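Long-range contacts in protein Rv1364c/MT1410 (Mycobacterium tuberculosis, PDB 3KE6), which probably acts as a regulator of a sigma factor, joining a PP2C-type phosphatase domain that binds manganese to an anti-sigma-factor kinase domain: residues 131-139 against 170-178; 227-236 against 248-256. All blocks are in the same frame, centred on the assembly; numbering follows the deposited sequence.

Interaction 1 (131-139 against 170-178); sequences SGEFQYCTA and FPVRSEVLN
Cys137 and Ala139 meet Phe170 at the apolar end of this strand pair, where the ring is met at its edge. The Cys137 sulfur lies 5.4 Å from the centroid of the Phe170 ring, almost in the ring plane, a sulfur-aromatic contact of the edge kind. Ala139 CB comes to the same rim, 3.8 Å from Phe170 CE1. With SG anti to its backbone N (chi1 -173°), Cys137 extends its sulfur to the Phe170 side chain, while its CB rests against Val172 CG1. At the other end Phe134 meets Leu177 chiefly through CB, 4.1 Å from Leu177 CG, and its ring leads away from the partner strand.

Between these ends the backbones pair as antiparallel strands. Phe134 with Glu175 and Tyr136 with Arg173 are hydrogen-bonded pairs, and beyond them Leu177 N donates to Gly132 O at 3.0 Å. Gly132 has a positive phi (79°), which favours glycine.

Tyr136 and Arg173 lie side by side and point the same way, ring and guanidinium planes 51° apart. Arg173 CB is 3.8 Å from Tyr136 CE1, and NH1 gives Tyr136 OH a weak hydrogen bond of 3.3 Å; the hydroxyl's stronger partner is the carbonyl of Glu157. Glu175, on the same face, forms a salt bridge with Arg154. On the opposite face, the extended Gln135 side chain runs obliquely across Val172, bringing NE2 to 3.6 Å from Val172 CG2.

Strand 173-176 is the outermost of a five-stranded antiparallel sheet within this chain. Strand 121-128 pairs with the other side of strand 133-139, and helix 100-110 packs Leu104 on Cys137 and Phe170, and Val101 on Val172.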
loop_
_atom_site.group_PDB
_atom_site.type_symbol
_atom_site.label_atom_id
_atom_site.label_comp_id
_atom_site.label_asym_id
_atom_site.label_seq_id
_atom_site.Cartn_x
_atom_site.Cartn_y
_atom_site.Cartn_z
ATOM N N SER A 131 12.862 -10.426 7.219
ATOM C CA SER A 131 13.251 -11.757 6.714
ATOM C C SER A 131 12.742 -12.129 5.321
ATOM O O SER A 131 13.209 -13.108 4.743
ATOM C CB SER A 131 12.819 -12.837 7.706
ATOM O OG SER A 131 11.425 -12.807 7.915
ATOM N N GLY A 132 11.795 -11.361 4.782
ATOM C CA GLY A 132 11.153 -11.712 3.510
ATOM C C GLY A 132 10.088 -12.786 3.690
ATOM O O GLY A 132 9.407 -13.184 2.734
ATOM N N GLU A 133 9.927 -13.253 4.926
ATOM C CA GLU A 133 8.955 -14.278 5.230
ATOM C C GLU A 133 7.577 -13.716 4.984
ATOM O O GLU A 133 7.213 -12.682 5.560
ATOM C CB GLU A 133 9.077 -14.726 6.684
ATOM C CG GLU A 133 7.932 -15.618 7.139
ATOM C CD GLU A 133 8.196 -16.298 8.459
ATOM O OE1 GLU A 133 9.325 -16.182 8.982
ATOM O OE2 GLU A 133 7.259 -16.955 8.966
ATOM N N PHE A 134 6.826 -14.408 4.131
ATOM C CA PHE A 134 5.478 -14.012 3.759
ATOM C C PHE A 134 4.455 -15.110 4.099
ATOM O O PHE A 134 4.246 -16.055 3.336
ATOM C CB PHE A 134 5.420 -13.697 2.275
ATOM C CG PHE A 134 4.121 -13.114 1.852
ATOM C CD1 PHE A 134 3.848 -11.778 2.090
ATOM C CD2 PHE A 134 3.157 -13.899 1.249
ATOM C CE1 PHE A 134 2.633 -11.232 1.718
ATOM C CE2 PHE A 134 1.947 -13.362 0.876
ATOM C CZ PHE A 134 1.683 -12.035 1.103
ATOM N N GLN A 135 3.819 -14.959 5.255
ATOM C CA GLN A 135 2.859 -15.921 5.762
ATOM C C GLN A 135 1.487 -15.620 5.189
ATOM O O GLN A 135 0.993 -14.518 5.331
ATOM C CB GLN A 135 2.825 -15.834 7.288
ATOM C CG GLN A 135 1.707 -16.606 7.961
ATOM C CD GLN A 135 1.973 -16.830 9.433
ATOM O OE1 GLN A 135 3.133 -16.898 9.864
ATOM N NE2 GLN A 135 0.901 -16.969 10.218
ATOM N N TYR A 136 0.861 -16.608 4.563
ATOM C CA TYR A 136 -0.380 -16.376 3.846
ATOM C C TYR A 136 -1.403 -17.494 4.031
ATOM O O TYR A 136 -1.050 -18.637 4.328
ATOM C CB TYR A 136 -0.077 -16.189 2.363
ATOM C CG TYR A 136 0.324 -17.459 1.664
ATOM C CD1 TYR A 136 1.630 -17.926 1.717
ATOM C CD2 TYR A 136 -0.604 -18.195 0.944
ATOM C CE1 TYR A 136 1.993 -19.076 1.067
ATOM C CE2 TYR A 136 -0.250 -19.344 0.291
ATOM C CZ TYR A 136 1.045 -19.794 0.350
ATOM O OH TYR A 136 1.383 -20.978 -0.308
ATOM N N CYS A 137 -2.669 -17.122 3.856
ATOM C CA CYS A 137 -3.806 -18.018 3.944
ATOM C C CYS A 137 -4.720 -17.781 2.741
ATOM O O CYS A 137 -4.997 -16.630 2.378
ATOM C CB CYS A 137 -4.585 -17.793 5.243
ATOM S SG CYS A 137 -5.917 -19.015 5.514
ATOM N N THR A 138 -5.147 -18.879 2.123
ATOM C CA THR A 138 -6.032 -18.896 0.974
ATOM C C THR A 138 -7.362 -19.490 1.433
ATOM O O THR A 138 -7.584 -20.687 1.310
ATOM C CB THR A 138 -5.459 -19.790 -0.156
ATOM O OG1 THR A 138 -5.223 -21.113 0.344
ATOM C CG2 THR A 138 -4.152 -19.234 -0.685
ATOM N N ALA A 139 -8.225 -18.648 1.991
ATOM C CA ALA A 139 -9.520 -19.093 2.499
ATOM C C ALA A 139 -10.501 -19.299 1.344
ATOM O O ALA A 139 -11.219 -18.373 0.957
ATOM C CB ALA A 139 -10.070 -18.087 3.502
ATOM N N PHE A 170 -8.139 -22.273 9.436
ATOM C CA PHE A 170 -7.380 -21.322 8.613
ATOM C C PHE A 170 -5.882 -21.577 8.702
ATOM O O PHE A 170 -5.130 -20.729 9.190
ATOM C CB PHE A 170 -7.697 -19.892 9.024
ATOM C CG PHE A 170 -9.101 -19.492 8.737
ATOM C CD1 PHE A 170 -9.445 -18.970 7.498
ATOM C CD2 PHE A 170 -10.091 -19.645 9.699
ATOM C CE1 PHE A 170 -10.753 -18.606 7.221
ATOM C CE2 PHE A 170 -11.400 -19.278 9.433
ATOM C CZ PHE A 170 -11.733 -18.759 8.190
ATOM N N PRO A 171 -5.443 -22.753 8.230
ATOM C CA PRO A 171 -4.019 -23.084 8.149
ATOM C C PRO A 171 -3.247 -22.120 7.254
ATOM O O PRO A 171 -3.826 -21.542 6.333
ATOM C CB PRO A 171 -4.019 -24.497 7.555
ATOM C CG PRO A 171 -5.366 -24.678 6.952
ATOM C CD PRO A 171 -6.295 -23.860 7.763
ATOM N N VAL A 172 -1.957 -21.948 7.530
ATOM C CA VAL A 172 -1.143 -20.920 6.869
ATOM C C VAL A 172 0.207 -21.475 6.415
ATOM O O VAL A 172 0.785 -22.310 7.092
ATOM C CB VAL A 172 -0.881 -19.694 7.797
ATOM C CG1 VAL A 172 -2.150 -18.868 7.981
ATOM C CG2 VAL A 172 -0.323 -20.124 9.144
ATOM N N ARG A 173 0.697 -21.008 5.269
ATOM C CA ARG A 173 1.992 -21.436 4.735
ATOM C C ARG A 173 2.903 -20.233 4.618
ATOM O O ARG A 173 2.463 -19.107 4.812
ATOM C CB ARG A 173 1.842 -22.055 3.346
ATOM C CG ARG A 173 1.169 -23.394 3.293
ATOM C CD ARG A 173 1.154 -23.935 1.858
ATOM N NE ARG A 173 2.320 -24.769 1.557
ATOM C CZ ARG A 173 3.499 -24.336 1.096
ATOM N NH1 ARG A 173 3.735 -23.054 0.854
ATOM N NH2 ARG A 173 4.467 -25.216 0.871
ATOM N N SER A 174 4.166 -20.475 4.274
ATOM C CA SER A 174 5.135 -19.403 4.100
ATOM C C SER A 174 5.953 -19.537 2.825
ATOM O O SER A 174 6.229 -20.631 2.372
ATOM C CB SER A 174 6.066 -19.341 5.309
ATOM O OG SER A 174 5.446 -18.607 6.353
ATOM N N GLU A 175 6.316 -18.397 2.247
ATOM C CA GLU A 175 7.265 -18.335 1.141
ATOM C C GLU A 175 8.234 -17.236 1.498
ATOM O O GLU A 175 7.826 -16.243 2.071
ATOM C CB GLU A 175 6.560 -17.982 -0.173
ATOM C CG GLU A 175 5.861 -19.154 -0.868
ATOM C CD GLU A 175 6.800 -20.061 -1.667
ATOM O OE1 GLU A 175 8.000 -19.738 -1.837
ATOM O OE2 GLU A 175 6.316 -21.115 -2.134
ATOM N N VAL A 176 9.507 -17.416 1.175
ATOM C CA VAL A 176 10.495 -16.353 1.348
ATOM C C VAL A 176 10.606 -15.565 0.051
ATOM O O VAL A 176 10.950 -16.123 -0.987
ATOM C CB VAL A 176 11.894 -16.895 1.752
ATOM C CG1 VAL A 176 12.469 -17.826 0.681
ATOM C CG2 VAL A 176 12.839 -15.738 2.010
ATOM N N LEU A 177 10.289 -14.278 0.115
ATOM C CA LEU A 177 10.448 -13.376 -1.022
ATOM C C LEU A 177 11.768 -12.624 -0.907
ATOM O O LEU A 177 12.006 -11.961 0.099
ATOM C CB LEU A 177 9.330 -12.340 -1.038
ATOM C CG LEU A 177 7.876 -12.771 -0.939
ATOM C CD1 LEU A 177 6.999 -11.518 -0.924
ATOM C CD2 LEU A 177 7.500 -13.659 -2.079
ATOM N N ASN A 178 12.610 -12.698 -1.932
ATOM C CA ASN A 178 13.882 -11.967 -1.932
ATOM C C ASN A 178 13.690 -10.527 -2.391
ATOM O O ASN A 178 12.562 -10.116 -2.649
ATOM C CB ASN A 178 14.894 -12.693 -2.798
ATOM C CG ASN A 178 15.304 -14.007 -2.195
ATOM O OD1 ASN A 178 15.898 -14.036 -1.119
ATOM N ND2 ASN A 178 14.966 -15.106 -2.864
#

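Interaction 2 (227-236 against 248-256); sequences PIDRLCSDTL and DVTLLAMQR
Ile228 and Ala253 meet in the closest of the apolar contacts, Ile228 CD1 lying 3.5 Å from Ala253 CB. The isoleucine turns CG1 anti to the backbone N (chi1 -162°), which carries CD1 down to the strand, where it also touches Gln255 CB. One helical turn on, Cys232 takes over: its SG is 4.0 Å from Leu251 CD2, and its CB faces Ala253 CB. Leu236, a further turn along, runs alongside Leu251 and Val249, pointing the opposite way to them, with its CD1 3.9 Å from Leu251 CB and 4.0 Å from Val249 CG1. Thr235 stands roughly perpendicular to Leu251 and touches it through CG2.

Residues 228, 232 and 236 thus form one stripe of the helix, set against every second residue of strand 249-256. The axes run at 151°, 8.2 Å apart, which is the near-antiparallel layering of a helix on a sheet; in PP2C-type phosphatases helices flank a central pair of sheets in this way.

The two segments share no hydrogen bond; the polar bonds here lie within the helix or lead to neighbouring strands. Thr235 OG1 donates to Leu231 O at 3.0 Å, nearly straight along the carbonyl bond, which accounts for the hydroxyl; CG2, anti to the backbone N, faces Leu251. Backbone hydrogen bonds join strand 249-256 to strand 36-43 through Leu251 and Glu41, and to strand 182-186 through Leu252 and Phe185.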
loop_
_atom_site.group_PDB
_atom_site.type_symbol
_atom_site.label_atom_id
_atom_site.label_comp_id
_atom_site.label_asym_id
_atom_site.label_seq_id
_atom_site.Cartn_x
_atom_site.Cartn_y
_atom_site.Cartn_z
ATOM N N PRO A 227 8.364 -0.603 -11.070
ATOM C CA PRO A 227 8.108 -1.869 -11.748
ATOM C C PRO A 227 6.801 -2.542 -11.320
ATOM O O PRO A 227 6.111 -3.079 -12.169
ATOM C CB PRO A 227 9.333 -2.710 -11.388
ATOM C CG PRO A 227 10.402 -1.703 -11.094
ATOM C CD PRO A 227 9.682 -0.588 -10.412
ATOM N N ILE A 228 6.428 -2.496 -10.047
ATOM C CA ILE A 228 5.168 -3.131 -9.632
ATOM C C ILE A 228 3.932 -2.492 -10.271
ATOM O O ILE A 228 2.933 -3.169 -10.491
ATOM C CB ILE A 228 4.964 -3.177 -8.085
ATOM C CG1 ILE A 228 3.895 -4.220 -7.706
ATOM C CG2 ILE A 228 4.556 -1.819 -7.537
ATOM C CD1 ILE A 228 4.269 -5.675 -8.007
ATOM N N ASP A 229 3.991 -1.198 -10.555
ATOM C CA ASP A 229 2.861 -0.524 -11.188
ATOM C C ASP A 229 2.586 -1.113 -12.564
ATOM O O ASP A 229 1.455 -1.501 -12.840
ATOM C CB ASP A 229 3.091 0.986 -11.307
ATOM C CG ASP A 229 3.173 1.657 -9.972
ATOM O OD1 ASP A 229 2.528 1.170 -9.030
ATOM O OD2 ASP A 229 3.883 2.667 -9.851
ATOM N N ARG A 230 3.605 -1.193 -13.424
ATOM C CA ARG A 230 3.386 -1.731 -14.765
ATOM C C ARG A 230 3.111 -3.236 -14.738
ATOM O O ARG A 230 2.298 -3.723 -15.504
ATOM C CB ARG A 230 4.534 -1.381 -15.708
ATOM C CG ARG A 230 5.745 -2.259 -15.626
ATOM C CD ARG A 230 6.908 -1.626 -16.367
ATOM N NE ARG A 230 8.179 -2.166 -15.889
ATOM C CZ ARG A 230 8.759 -3.274 -16.347
ATOM N NH1 ARG A 230 9.910 -3.672 -15.816
ATOM N NH2 ARG A 230 8.201 -3.988 -17.324
ATOM N N LEU A 231 3.760 -3.968 -13.843
ATOM C CA LEU A 231 3.432 -5.374 -13.674
ATOM C C LEU A 231 1.954 -5.538 -13.363
ATOM O O LEU A 231 1.319 -6.472 -13.859
ATOM C CB LEU A 231 4.248 -6.025 -12.550
ATOM C CG LEU A 231 3.993 -7.530 -12.343
ATOM C CD1 LEU A 231 4.047 -8.276 -13.677
ATOM C CD2 LEU A 231 4.989 -8.126 -11.355
ATOM N N CYS A 232 1.419 -4.640 -12.543
ATOM C CA CYS A 232 0.019 -4.692 -12.121
ATOM C C CYS A 232 -0.895 -4.196 -13.224
ATOM O O CYS A 232 -1.847 -4.869 -13.599
ATOM C CB CYS A 232 -0.192 -3.824 -10.881
ATOM S SG CYS A 232 -1.893 -3.814 -10.275
ATOM N N SER A 233 -0.583 -3.008 -13.729
ATOM C CA SER A 233 -1.352 -2.348 -14.768
ATOM C C SER A 233 -1.405 -3.184 -16.063
ATOM O O SER A 233 -2.490 -3.498 -16.570
ATOM C CB SER A 233 -0.738 -0.967 -15.036
ATOM O OG SER A 233 -1.663 -0.086 -15.632
ATOM N N ASP A 234 -0.242 -3.572 -16.581
ATOM C CA ASP A 234 -0.175 -4.177 -17.918
ATOM C C ASP A 234 -0.731 -5.594 -17.968
ATOM O O ASP A 234 -1.396 -5.974 -18.936
ATOM C CB ASP A 234 1.256 -4.145 -18.472
ATOM C CG ASP A 234 1.727 -2.740 -18.778
ATOM O OD1 ASP A 234 0.889 -1.911 -19.191
ATOM O OD2 ASP A 234 2.930 -2.459 -18.605
ATOM N N THR A 235 -0.444 -6.374 -16.935
ATOM C CA THR A 235 -1.066 -7.677 -16.778
ATOM C C THR A 235 -2.571 -7.571 -16.949
ATOM O O THR A 235 -3.154 -8.241 -17.808
ATOM C CB THR A 235 -0.788 -8.260 -15.392
ATOM O OG1 THR A 235 0.490 -8.903 -15.397
ATOM C CG2 THR A 235 -1.850 -9.264 -15.011
ATOM N N LEU A 236 -3.193 -6.710 -16.149
ATOM C CA LEU A 236 -4.656 -6.654 -16.097
ATOM C C LEU A 236 -5.299 -6.175 -17.405
ATOM O O LEU A 236 -6.334 -6.698 -17.816
ATOM C CB LEU A 236 -5.127 -5.803 -14.917
ATOM C CG LEU A 236 -6.619 -5.906 -14.573
ATOM C CD1 LEU A 236 -6.831 -5.978 -13.070
ATOM C CD2 LEU A 236 -7.421 -4.738 -15.186
ATOM N N ASP A 248 -16.581 -9.003 -10.695
ATOM C CA ASP A 248 -15.670 -8.015 -10.154
ATOM C C ASP A 248 -14.250 -8.508 -10.397
ATOM O O ASP A 248 -14.020 -9.719 -10.437
ATOM C CB ASP A 248 -15.914 -7.835 -8.659
ATOM C CG ASP A 248 -17.279 -7.267 -8.357
ATOM O OD1 ASP A 248 -17.614 -6.210 -8.923
ATOM O OD2 ASP A 248 -18.017 -7.876 -7.553
ATOM N N VAL A 249 -13.312 -7.578 -10.582
ATOM C CA VAL A 249 -11.895 -7.919 -10.752
ATOM C C VAL A 249 -11.028 -7.016 -9.873
ATOM O O VAL A 249 -11.180 -5.785 -9.858
ATOM C CB VAL A 249 -11.408 -7.822 -12.230
ATOM C CG1 VAL A 249 -9.977 -8.378 -12.367
ATOM C CG2 VAL A 249 -12.339 -8.578 -13.150
ATOM N N THR A 250 -10.131 -7.650 -9.128
ATOM C CA THR A 250 -9.305 -6.959 -8.177
ATOM C C THR A 250 -7.956 -7.593 -8.247
ATOM O O THR A 250 -7.846 -8.816 -8.182
ATOM C CB THR A 250 -9.859 -7.091 -6.738
ATOM O OG1 THR A 250 -11.269 -6.820 -6.737
ATOM C CG2 THR A 250 -9.150 -6.119 -5.797
ATOM N N LEU A 251 -6.938 -6.760 -8.424
ATOM C CA LEU A 251 -5.557 -7.219 -8.452
ATOM C C LEU A 251 -4.736 -6.327 -7.513
ATOM O O LEU A 251 -4.803 -5.100 -7.575
ATOM C CB LEU A 251 -5.025 -7.196 -9.879
ATOM C CG LEU A 251 -3.542 -7.481 -10.079
ATOM C CD1 LEU A 251 -3.150 -8.841 -9.538
ATOM C CD2 LEU A 251 -3.233 -7.371 -11.550
ATOM N N LEU A 252 -4.015 -6.961 -6.601
ATOM C CA LEU A 252 -3.270 -6.246 -5.581
ATOM C C LEU A 252 -1.889 -6.830 -5.578
ATOM O O LEU A 252 -1.723 -8.001 -5.251
ATOM C CB LEU A 252 -3.923 -6.422 -4.215
ATOM C CG LEU A 252 -3.109 -5.884 -3.047
ATOM C CD1 LEU A 252 -3.067 -4.329 -3.078
ATOM C CD2 LEU A 252 -3.701 -6.410 -1.767
ATOM N N ALA A 253 -0.905 -6.028 -5.974
ATOM C CA ALA A 253 0.442 -6.532 -6.222
ATOM C C ALA A 253 1.403 -5.824 -5.311
ATOM O O ALA A 253 1.246 -4.633 -5.030
ATOM C CB ALA A 253 0.830 -6.299 -7.650
ATOM N N MET A 254 2.390 -6.570 -4.834
ATOM C CA MET A 254 3.473 -5.990 -4.085
ATOM C C MET A 254 4.799 -6.640 -4.416
ATOM O O MET A 254 4.881 -7.848 -4.538
ATOM C CB MET A 254 3.162 -6.036 -2.592
ATOM C CG MET A 254 3.600 -7.244 -1.863
ATOM S SD MET A 254 5.284 -7.045 -1.251
ATOM C CE MET A 254 5.288 -8.477 -0.169
ATOM N N GLN A 255 5.831 -5.822 -4.594
ATOM C CA GLN A 255 7.169 -6.327 -4.824
ATOM C C GLN A 255 8.005 -5.925 -3.641
ATOM O O GLN A 255 7.930 -4.789 -3.171
ATOM C CB GLN A 255 7.764 -5.746 -6.099
ATOM C CG GLN A 255 9.249 -6.003 -6.245
ATOM C CD GLN A 255 9.832 -5.477 -7.548
ATOM O OE1 GLN A 255 10.393 -6.233 -8.333
ATOM N NE2 GLN A 255 9.726 -4.174 -7.768
ATOM N N ARG A 256 8.812 -6.857 -3.163
ATOM C CA ARG A 256 9.759 -6.552 -2.110
ATOM C C ARG A 256 10.904 -5.749 -2.713
ATOM O O ARG A 256 11.337 -6.026 -3.835
ATOM C CB ARG A 256 10.271 -7.838 -1.458
ATOM C CG ARG A 256 10.868 -7.620 -0.086
ATOM C CD ARG A 256 11.324 -8.905 0.583
ATOM N NE ARG A 256 11.952 -8.606 1.871
ATOM C CZ ARG A 256 13.115 -9.085 2.324
ATOM N NH1 ARG A 256 13.534 -8.699 3.526
ATOM N NH2 ARG A 256 13.848 -9.961 1.626
#

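Interactions 1 and 2 follow one another along the chain, their centres 19 Å apart. Interaction 1 is an edge of one sheet; interaction 2 packs a helix on a strand of the other. They meet where 170-178 and 248-256 end: Arg256 NH2 lies 3.1 Å from Leu177 O, a probable though weak hydrogen bond, and Met254 CE packs 3.6 Å from Leu177 CD1. Met254 points away from helix 227-236, so the strand serves the helix on one face and interaction 1 on the other. Two manganese ions are bound, one by Asp71, Asp188 and Asp247, the other by Asp71 and Val72; they lie nearer interaction 2: the Val249 side chain is about 8 Å from an ion, that of Ala139 about 14 Å.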